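Local coordinates for fiber protein (PDB 6ITX), which forms the C-terminal head of the trimeric egg drop syndrome virus fiber and probably attaches the virion to a receptor on the host cell, at residues A[106-111]-A[121-126]. Residues are numbered along the deposited sequence; the frame is centred on the assembly and turned at random.
Sequences SGYEIF and KVAGYV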
loop_
_atom_site.group_PDB
_atom_site.type_symbol
_atom_site.label_atom_id
_atom_site.label_comp_id
_atom_site.label_asym_id
_atom_site.label_seq_id
_atom_site.Cartn_x
_atom_site.Cartn_y
_atom_site.Cartn_z
ATOM N N SER A 106 -16.020 17.979 -16.510
ATOM C CA SER A 106 -16.478 19.191 -15.843
ATOM C C SER A 106 -15.371 20.236 -15.714
ATOM O O SER A 106 -15.445 21.114 -14.851
ATOM C CB SER A 106 -17.048 18.813 -14.475
ATOM O OG SER A 106 -16.855 19.821 -13.491
ATOM N N GLY A 107 -14.340 20.169 -16.556
ATOM C CA GLY A 107 -13.293 21.171 -16.536
ATOM C C GLY A 107 -12.251 20.893 -15.474
ATOM O O GLY A 107 -12.247 19.857 -14.804
ATOM N N TYR A 108 -11.352 21.860 -15.315
ATOM C CA TYR A 108 -10.220 21.769 -14.393
ATOM C C TYR A 108 -10.334 22.934 -13.412
ATOM O O TYR A 108 -9.785 24.019 -13.629
ATOM C CB TYR A 108 -8.871 21.773 -15.177
ATOM C CG TYR A 108 -8.810 20.683 -16.231
ATOM C CD1 TYR A 108 -9.345 20.890 -17.498
ATOM C CD2 TYR A 108 -8.266 19.434 -15.944
ATOM C CE1 TYR A 108 -9.325 19.897 -18.455
ATOM C CE2 TYR A 108 -8.234 18.428 -16.909
ATOM C CZ TYR A 108 -8.774 18.673 -18.161
ATOM O OH TYR A 108 -8.768 17.699 -19.134
ATOM N N GLU A 109 -11.052 22.698 -12.313
ATOM C CA GLU A 109 -11.360 23.738 -11.336
ATOM C C GLU A 109 -10.824 23.416 -9.937
ATOM O O GLU A 109 -11.255 24.028 -8.945
ATOM C CB GLU A 109 -12.874 23.969 -11.306
ATOM C CG GLU A 109 -13.404 24.630 -12.576
ATOM C CD GLU A 109 -14.774 24.120 -12.989
ATOM O OE1 GLU A 109 -15.411 23.332 -12.234
ATOM O OE2 GLU A 109 -15.218 24.522 -14.090
ATOM N N ILE A 110 -9.889 22.469 -9.839
ATOM C CA ILE A 110 -9.278 22.058 -8.581
ATOM C C ILE A 110 -7.908 22.707 -8.510
ATOM O O ILE A 110 -7.165 22.689 -9.499
ATOM C CB ILE A 110 -9.186 20.526 -8.502
ATOM C CG1 ILE A 110 -10.582 19.931 -8.688
ATOM C CG2 ILE A 110 -8.567 20.078 -7.200
ATOM C CD1 ILE A 110 -11.561 20.394 -7.655
ATOM N N PHE A 111 -7.576 23.311 -7.360
ATOM C CA PHE A 111 -6.378 24.140 -7.248
ATOM C C PHE A 111 -5.213 23.330 -6.700
ATOM O O PHE A 111 -5.323 22.730 -5.631
ATOM C CB PHE A 111 -6.632 25.348 -6.350
ATOM C CG PHE A 111 -5.511 26.369 -6.357
ATOM C CD1 PHE A 111 -4.423 26.241 -5.498
ATOM C CD2 PHE A 111 -5.561 27.473 -7.194
ATOM C CE1 PHE A 111 -3.383 27.189 -5.501
ATOM C CE2 PHE A 111 -4.532 28.426 -7.200
ATOM C CZ PHE A 111 -3.450 28.288 -6.357
ATOM N N LYS A 121 -4.429 24.406 -12.181
ATOM C CA LYS A 121 -5.785 23.941 -11.963
ATOM C C LYS A 121 -5.955 22.618 -12.685
ATOM O O LYS A 121 -5.530 22.472 -13.837
ATOM C CB LYS A 121 -6.811 25.000 -12.381
ATOM C CG LYS A 121 -6.608 26.222 -11.447
ATOM C CD LYS A 121 -7.404 27.480 -11.707
ATOM C CE LYS A 121 -8.721 27.431 -10.954
ATOM N NZ LYS A 121 -9.874 27.107 -11.879
ATOM N N VAL A 122 -6.506 21.642 -11.976
ATOM C CA VAL A 122 -6.530 20.257 -12.413
ATOM C C VAL A 122 -7.917 19.687 -12.131
ATOM O O VAL A 122 -8.782 20.359 -11.568
ATOM C CB VAL A 122 -5.434 19.404 -11.733
ATOM C CG1 VAL A 122 -4.026 20.010 -11.980
ATOM C CG2 VAL A 122 -5.709 19.252 -10.257
ATOM N N ALA A 123 -8.127 18.442 -12.557
ATOM C CA ALA A 123 -9.371 17.734 -12.316
ATOM C C ALA A 123 -9.088 16.492 -11.483
ATOM O O ALA A 123 -8.013 15.887 -11.591
ATOM C CB ALA A 123 -10.062 17.357 -13.624
ATOM N N GLY A 124 -10.050 16.112 -10.643
ATOM C CA GLY A 124 -9.810 15.033 -9.710
ATOM C C GLY A 124 -11.061 14.299 -9.279
ATOM O O GLY A 124 -12.178 14.824 -9.337
ATOM N N TYR A 125 -10.842 13.069 -8.817
ATOM C CA TYR A 125 -11.872 12.241 -8.206
ATOM C C TYR A 125 -11.273 11.507 -7.017
ATOM O O TYR A 125 -10.252 10.832 -7.157
ATOM C CB TYR A 125 -12.432 11.228 -9.199
ATOM C CG TYR A 125 -13.534 10.423 -8.598
ATOM C CD1 TYR A 125 -14.671 11.055 -8.101
ATOM C CD2 TYR A 125 -13.457 9.035 -8.511
ATOM C CE1 TYR A 125 -15.713 10.322 -7.544
ATOM C CE2 TYR A 125 -14.492 8.288 -7.959
ATOM C CZ TYR A 125 -15.616 8.944 -7.480
ATOM O OH TYR A 125 -16.656 8.249 -6.914
ATOM N N VAL A 126 -11.904 11.620 -5.855
ATOM C CA VAL A 126 -11.410 11.009 -4.626
ATOM C C VAL A 126 -12.495 10.104 -4.061
ATOM O O VAL A 126 -13.614 10.557 -3.800
ATOM C CB VAL A 126 -11.008 12.066 -3.585
ATOM C CG1 VAL A 126 -10.168 11.419 -2.480
ATOM C CG2 VAL A 126 -10.268 13.203 -4.247
#
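A classic beta bulge lies at the start of strand 110-114 in its hairpin with 118-131: Glu109 and Ile110 both face Val122. Ile110 and Val122 form an antiparallel hydrogen-bonded pair. Ile110 N donates to Val122 O at 2.9 Å, and Val122 N returns a bond to Ile110 O at 2.8 Å. Both donors lie in the plane of the carbonyl they meet. Glu109 N also comes near Val122 O, but its angle is too poor for a hydrogen bond. On the buried face of the pair, Ile110 CB meets Val122 CG2 at 4.1 Å. Before the bulge, 107-108 leaves the strand pairing but stays in contact, passing across 122-123; 107-110 runs 94° from 121-124. This hairpin is part of the beta-rich fiber head, and strand 134-144 pairs with 118-131 as well. Tyr108 turns a ring edge to the backbone at Val122 and Ala123. Tyr108 CD2 lies 3.5 Å from Ala123 N and packs on Ala123 CB at 3.6 Å. The ring also meets that of Tyr147. Lys121 lays CB against Tyr108 O at 3.4 Å. Bends at chi3 (90°) and chi4 (-103°) fold its chain back, placing Lys121 NZ 3.7 Å from Glu109 CA, while the Glu109 carboxylate stays well apart.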